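Local atomic coordinates of uncharacterized protein (Danio rerio, PDB entry 5HBA), a protein that probably serves as the A-chain globular head of complement C1q, the part that recognises targets of the classical complement pathway in innate immunity. Residues 21-33 with 37-49. Numbering follows the deposited sequence.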
loop_
_atom_site.group_PDB
_atom_site.type_symbol
_atom_site.label_atom_id
_atom_site.label_comp_id
_atom_site.label_asym_id
_atom_site.label_seq_id
_atom_site.Cartn_x
_atom_site.Cartn_y
_atom_site.Cartn_z
ATOM N N PRO A 21 -14.702 3.175 -14.502
ATOM C CA PRO A 21 -13.866 3.759 -13.446
ATOM C C PRO A 21 -14.641 3.993 -12.153
ATOM O O PRO A 21 -15.772 4.497 -12.174
ATOM C CB PRO A 21 -13.417 5.093 -14.048
ATOM C CG PRO A 21 -13.408 4.842 -15.524
ATOM C CD PRO A 21 -14.532 3.863 -15.797
ATOM N N VAL A 22 -14.036 3.620 -11.034
ATOM C CA VAL A 22 -14.621 3.939 -9.734
ATOM C C VAL A 22 -14.699 5.444 -9.597
ATOM O O VAL A 22 -13.700 6.146 -9.844
ATOM C CB VAL A 22 -13.763 3.401 -8.574
ATOM C CG1 VAL A 22 -14.391 3.795 -7.218
ATOM C CG2 VAL A 22 -13.606 1.889 -8.678
ATOM N N THR A 23 -15.867 5.953 -9.213
ATOM C CA THR A 23 -16.010 7.387 -8.945
ATOM C C THR A 23 -16.010 7.633 -7.427
ATOM O O THR A 23 -16.247 6.704 -6.640
ATOM C CB THR A 23 -17.254 7.999 -9.642
ATOM O OG1 THR A 23 -18.441 7.378 -9.141
ATOM C CG2 THR A 23 -17.181 7.783 -11.170
ATOM N N PHE A 24 -15.714 8.864 -7.017
ATOM C CA PHE A 24 -15.479 9.161 -5.601
ATOM C C PHE A 24 -16.329 10.355 -5.156
ATOM O O PHE A 24 -16.630 11.222 -5.966
ATOM C CB PHE A 24 -13.988 9.455 -5.377
ATOM C CG PHE A 24 -13.064 8.326 -5.811
ATOM C CD1 PHE A 24 -12.637 8.221 -7.126
ATOM C CD2 PHE A 24 -12.621 7.376 -4.893
ATOM C CE1 PHE A 24 -11.791 7.188 -7.530
ATOM C CE2 PHE A 24 -11.782 6.331 -5.284
ATOM C CZ PHE A 24 -11.365 6.232 -6.604
ATOM N N ASN A 25 -16.722 10.406 -3.885
ATOM C CA ASN A 25 -17.552 11.519 -3.404
ATOM C C ASN A 25 -16.873 12.420 -2.363
ATOM O O ASN A 25 -17.513 13.301 -1.787
ATOM C CB ASN A 25 -18.918 11.032 -2.886
ATOM C CG ASN A 25 -18.798 10.104 -1.697
ATOM O OD1 ASN A 25 -17.865 9.298 -1.607
ATOM N ND2 ASN A 25 -19.753 10.196 -0.780
ATOM N N ASP A 26 -15.578 12.210 -2.129
ATOM C CA ASP A 26 -14.832 13.063 -1.204
ATOM C C ASP A 26 -13.384 13.212 -1.651
ATOM O O ASP A 26 -12.685 12.218 -1.861
ATOM C CB ASP A 26 -14.892 12.499 0.223
ATOM C CG ASP A 26 -14.484 13.518 1.272
ATOM O OD1 ASP A 26 -13.865 14.548 0.911
ATOM O OD2 ASP A 26 -14.787 13.291 2.463
ATOM N N LYS A 27 -12.938 14.452 -1.810
ATOM C CA LYS A 27 -11.550 14.713 -2.189
ATOM C C LYS A 27 -10.768 15.178 -0.962
ATOM O O LYS A 27 -11.014 16.261 -0.421
ATOM C CB LYS A 27 -11.488 15.746 -3.329
ATOM C CG LYS A 27 -10.100 15.977 -3.918
ATOM C CD LYS A 27 -10.108 17.113 -4.953
ATOM C CE LYS A 27 -10.731 16.682 -6.263
ATOM N NZ LYS A 27 -10.075 17.343 -7.444
ATOM N N LEU A 28 -9.847 14.340 -0.501
ATOM C CA LEU A 28 -9.058 14.632 0.692
ATOM C C LEU A 28 -7.891 15.569 0.376
ATOM O O LEU A 28 -7.594 16.492 1.140
ATOM C CB LEU A 28 -8.538 13.331 1.311
ATOM C CG LEU A 28 -9.426 12.642 2.350
ATOM C CD1 LEU A 28 -10.907 12.682 1.979
ATOM C CD2 LEU A 28 -8.976 11.217 2.566
ATOM N N SER A 29 -7.252 15.311 -0.737
ATOM C CA SER A 29 -6.169 16.098 -1.212
ATOM C C SER A 29 -6.160 15.994 -2.681
ATOM O O SER A 29 -6.579 15.036 -3.219
ATOM C CB SER A 29 -4.863 15.585 -0.680
ATOM O OG SER A 29 -4.819 15.744 0.671
ATOM N N ASP A 30 -5.695 17.044 -3.308
ATOM C CA ASP A 30 -5.381 17.054 -4.722
ATOM C C ASP A 30 -4.542 18.269 -5.086
ATOM O O ASP A 30 -5.030 19.245 -5.591
ATOM C CB ASP A 30 -6.634 16.948 -5.569
ATOM C CG ASP A 30 -6.345 16.859 -7.038
ATOM O OD1 ASP A 30 -5.216 16.859 -7.431
ATOM O OD2 ASP A 30 -7.265 16.788 -7.799
ATOM N N ALA A 31 -3.246 18.274 -4.880
ATOM C CA ALA A 31 -2.477 19.498 -4.981
ATOM C C ALA A 31 -2.497 20.264 -6.306
ATOM O O ALA A 31 -2.575 21.488 -6.337
ATOM C CB ALA A 31 -1.061 19.268 -4.549
ATOM N N ASN A 32 -2.428 19.535 -7.399
ATOM C CA ASN A 32 -2.330 20.115 -8.723
ATOM C C ASN A 32 -3.666 20.077 -9.454
ATOM O O ASN A 32 -3.719 20.358 -10.647
ATOM C CB ASN A 32 -1.262 19.375 -9.527
ATOM C CG ASN A 32 -0.739 20.188 -10.682
ATOM O OD1 ASN A 32 -0.459 21.378 -10.536
ATOM N ND2 ASN A 32 -0.611 19.552 -11.845
ATOM N N ASP A 33 -4.736 19.739 -8.732
ATOM C CA ASP A 33 -6.072 19.584 -9.325
ATOM C C ASP A 33 -6.027 18.630 -10.524
ATOM O O ASP A 33 -6.486 18.962 -11.625
ATOM C CB ASP A 33 -6.665 20.950 -9.717
ATOM C CG ASP A 33 -8.149 20.878 -10.063
ATOM O OD1 ASP A 33 -8.856 19.985 -9.546
ATOM O OD2 ASP A 33 -8.614 21.724 -10.854
ATOM N N ILE A 37 -13.185 13.627 -9.513
ATOM C CA ILE A 37 -13.859 12.580 -8.760
ATOM C C ILE A 37 -15.145 12.124 -9.441
ATOM O O ILE A 37 -15.612 11.015 -9.197
ATOM C CB ILE A 37 -14.140 12.980 -7.290
ATOM C CG1 ILE A 37 -15.043 14.205 -7.210
ATOM C CG2 ILE A 37 -12.831 13.202 -6.535
ATOM C CD1 ILE A 37 -15.461 14.543 -5.762
ATOM N N LYS A 38 -15.714 12.964 -10.305
ATOM C CA LYS A 38 -16.927 12.582 -11.032
ATOM C C LYS A 38 -16.691 11.569 -12.152
ATOM O O LYS A 38 -17.615 10.863 -12.548
ATOM C CB LYS A 38 -17.638 13.816 -11.611
ATOM C CG LYS A 38 -18.279 14.721 -10.580
ATOM C CD LYS A 38 -19.191 15.740 -11.282
ATOM C CE LYS A 38 -19.460 16.955 -10.415
ATOM N NZ LYS A 38 -20.183 18.010 -11.193
ATOM N N THR A 39 -15.469 11.501 -12.674
ATOM C CA THR A 39 -15.186 10.569 -13.759
ATOM C C THR A 39 -14.324 9.406 -13.264
ATOM O O THR A 39 -14.221 8.360 -13.927
ATOM C CB THR A 39 -14.456 11.254 -14.928
ATOM O OG1 THR A 39 -13.195 11.757 -14.473
ATOM C CG2 THR A 39 -15.295 12.405 -15.506
ATOM N N GLY A 40 -13.680 9.605 -12.116
ATOM C CA GLY A 40 -12.793 8.594 -11.556
ATOM C C GLY A 40 -11.383 8.594 -12.128
ATOM O O GLY A 40 -10.583 7.702 -11.804
ATOM N N TYR A 41 -11.059 9.575 -12.974
ATOM C CA TYR A 41 -9.737 9.592 -13.622
ATOM C C TYR A 41 -8.752 10.572 -12.999
ATOM O O TYR A 41 -9.076 11.744 -12.795
ATOM C CB TYR A 41 -9.824 9.965 -15.114
ATOM C CG TYR A 41 -10.549 8.998 -16.018
ATOM C CD1 TYR A 41 -10.063 7.713 -16.233
ATOM C CD2 TYR A 41 -11.694 9.395 -16.705
ATOM C CE1 TYR A 41 -10.723 6.833 -17.070
ATOM C CE2 TYR A 41 -12.359 8.527 -17.545
ATOM C CZ TYR A 41 -11.868 7.249 -17.726
ATOM O OH TYR A 41 -12.522 6.381 -18.565
ATOM N N PHE A 42 -7.536 10.095 -12.747
ATOM C CA PHE A 42 -6.386 10.980 -12.642
ATOM C C PHE A 42 -5.939 11.237 -14.068
ATOM O O PHE A 42 -5.763 10.292 -14.837
ATOM C CB PHE A 42 -5.243 10.315 -11.876
ATOM C CG PHE A 42 -3.943 11.067 -11.956
ATOM C CD1 PHE A 42 -3.662 12.087 -11.056
ATOM C CD2 PHE A 42 -2.998 10.751 -12.925
ATOM C CE1 PHE A 42 -2.465 12.781 -11.121
ATOM C CE2 PHE A 42 -1.799 11.447 -12.998
ATOM C CZ PHE A 42 -1.535 12.466 -12.098
ATOM N N THR A 43 -5.763 12.506 -14.425
ATOM C CA THR A 43 -5.226 12.869 -15.735
ATOM C C THR A 43 -3.906 13.611 -15.558
ATOM O O THR A 43 -3.856 14.675 -14.943
ATOM C CB THR A 43 -6.195 13.771 -16.532
ATOM O OG1 THR A 43 -7.419 13.064 -16.780
ATOM C CG2 THR A 43 -5.565 14.178 -17.877
ATOM N N CYS A 44 -2.842 13.043 -16.109
ATOM C CA CYS A 44 -1.509 13.621 -15.998
ATOM C C CYS A 44 -1.395 14.990 -16.691
ATOM O O CYS A 44 -1.673 15.112 -17.891
ATOM C CB CYS A 44 -0.492 12.647 -16.603
ATOM S SG CYS A 44 1.239 13.173 -16.501
ATOM N N LYS A 45 -0.998 16.006 -15.930
ATOM C CA LYS A 45 -0.624 17.306 -16.486
ATOM C C LYS A 45 0.896 17.424 -16.519
ATOM O O LYS A 45 1.468 17.994 -17.450
ATOM C CB LYS A 45 -1.191 18.457 -15.645
ATOM C CG LYS A 45 -2.689 18.666 -15.728
ATOM C CD LYS A 45 -3.058 19.958 -14.989
ATOM C CE LYS A 45 -4.396 19.851 -14.301
ATOM N NZ LYS A 45 -4.474 20.817 -13.176
ATOM N N VAL A 46 1.543 16.877 -15.493
ATOM C CA VAL A 46 3.001 16.901 -15.379
ATOM C C VAL A 46 3.604 15.543 -15.732
ATOM O O VAL A 46 3.463 14.581 -14.974
ATOM C CB VAL A 46 3.430 17.251 -13.943
ATOM C CG1 VAL A 46 4.950 17.233 -13.817
ATOM C CG2 VAL A 46 2.868 18.602 -13.529
ATOM N N PRO A 47 4.288 15.457 -16.884
ATOM C CA PRO A 47 4.900 14.198 -17.330
ATOM C C PRO A 47 5.957 13.721 -16.343
ATOM O O PRO A 47 6.745 14.532 -15.854
ATOM C CB PRO A 47 5.569 14.582 -18.658
ATOM C CG PRO A 47 4.876 15.853 -19.085
ATOM C CD PRO A 47 4.557 16.564 -17.815
ATOM N N GLY A 48 5.980 12.423 -16.046
ATOM C CA GLY A 48 6.945 11.911 -15.092
ATOM C C GLY A 48 6.615 10.531 -14.554
ATOM O O GLY A 48 5.787 9.805 -15.116
ATOM N N VAL A 49 7.279 10.177 -13.461
ATOM C CA VAL A 49 7.107 8.876 -12.839
ATOM C C VAL A 49 6.266 9.062 -11.573
ATOM O O VAL A 49 6.548 9.944 -10.753
ATOM C CB VAL A 49 8.470 8.244 -12.527
ATOM C CG1 VAL A 49 8.300 6.947 -11.762
ATOM C CG2 VAL A 49 9.229 7.991 -13.829
HETATM O O HOH W 1 -10.857 5.507 -10.459
HETATM O O HOH W 2 -12.916 16.712 -8.775
#
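I37 packs its side chain against F24, where the loop 37-40 meets the segment 21-25 in the C1q domain, a jelly-roll beta sandwich of the C1q/TNF superfamily. I37 CB lies 4.0 Å from F24 CB. With I37 CG1 set between the backbone N and the carbonyl carbon (chi1 61°), I37 CD1 reaches F24 O at 3.5 Å. I37 CG2 lies against both F24 CB and the CE methylene of K27. The backbone fixes this pair: F24 N donates to I37 O at 3.1 Å, almost straight at 175°. F24 also packs on I106 and F126, so the loop is tied to the core of the sandwich.

G40 fits closely beside V22, its CA 3.1 Å from V22 O. A water lies within hydrogen-bonding distance of both V22 O and G40 O. P21 sets CG against the phenol end of Y41, 3.6 Å from Y41 CZ; W105 meets the Y41 ring edge-to-face.

K45 makes a second, more exposed contact at the D30-D33 type I turn. Its ammonium bonds to two successive backbone carbonyls. K45 NZ meets N32 O nearly head-on at 2.7 Å, but stands above the carbonyl plane of D33, 3.1 Å from D33 O.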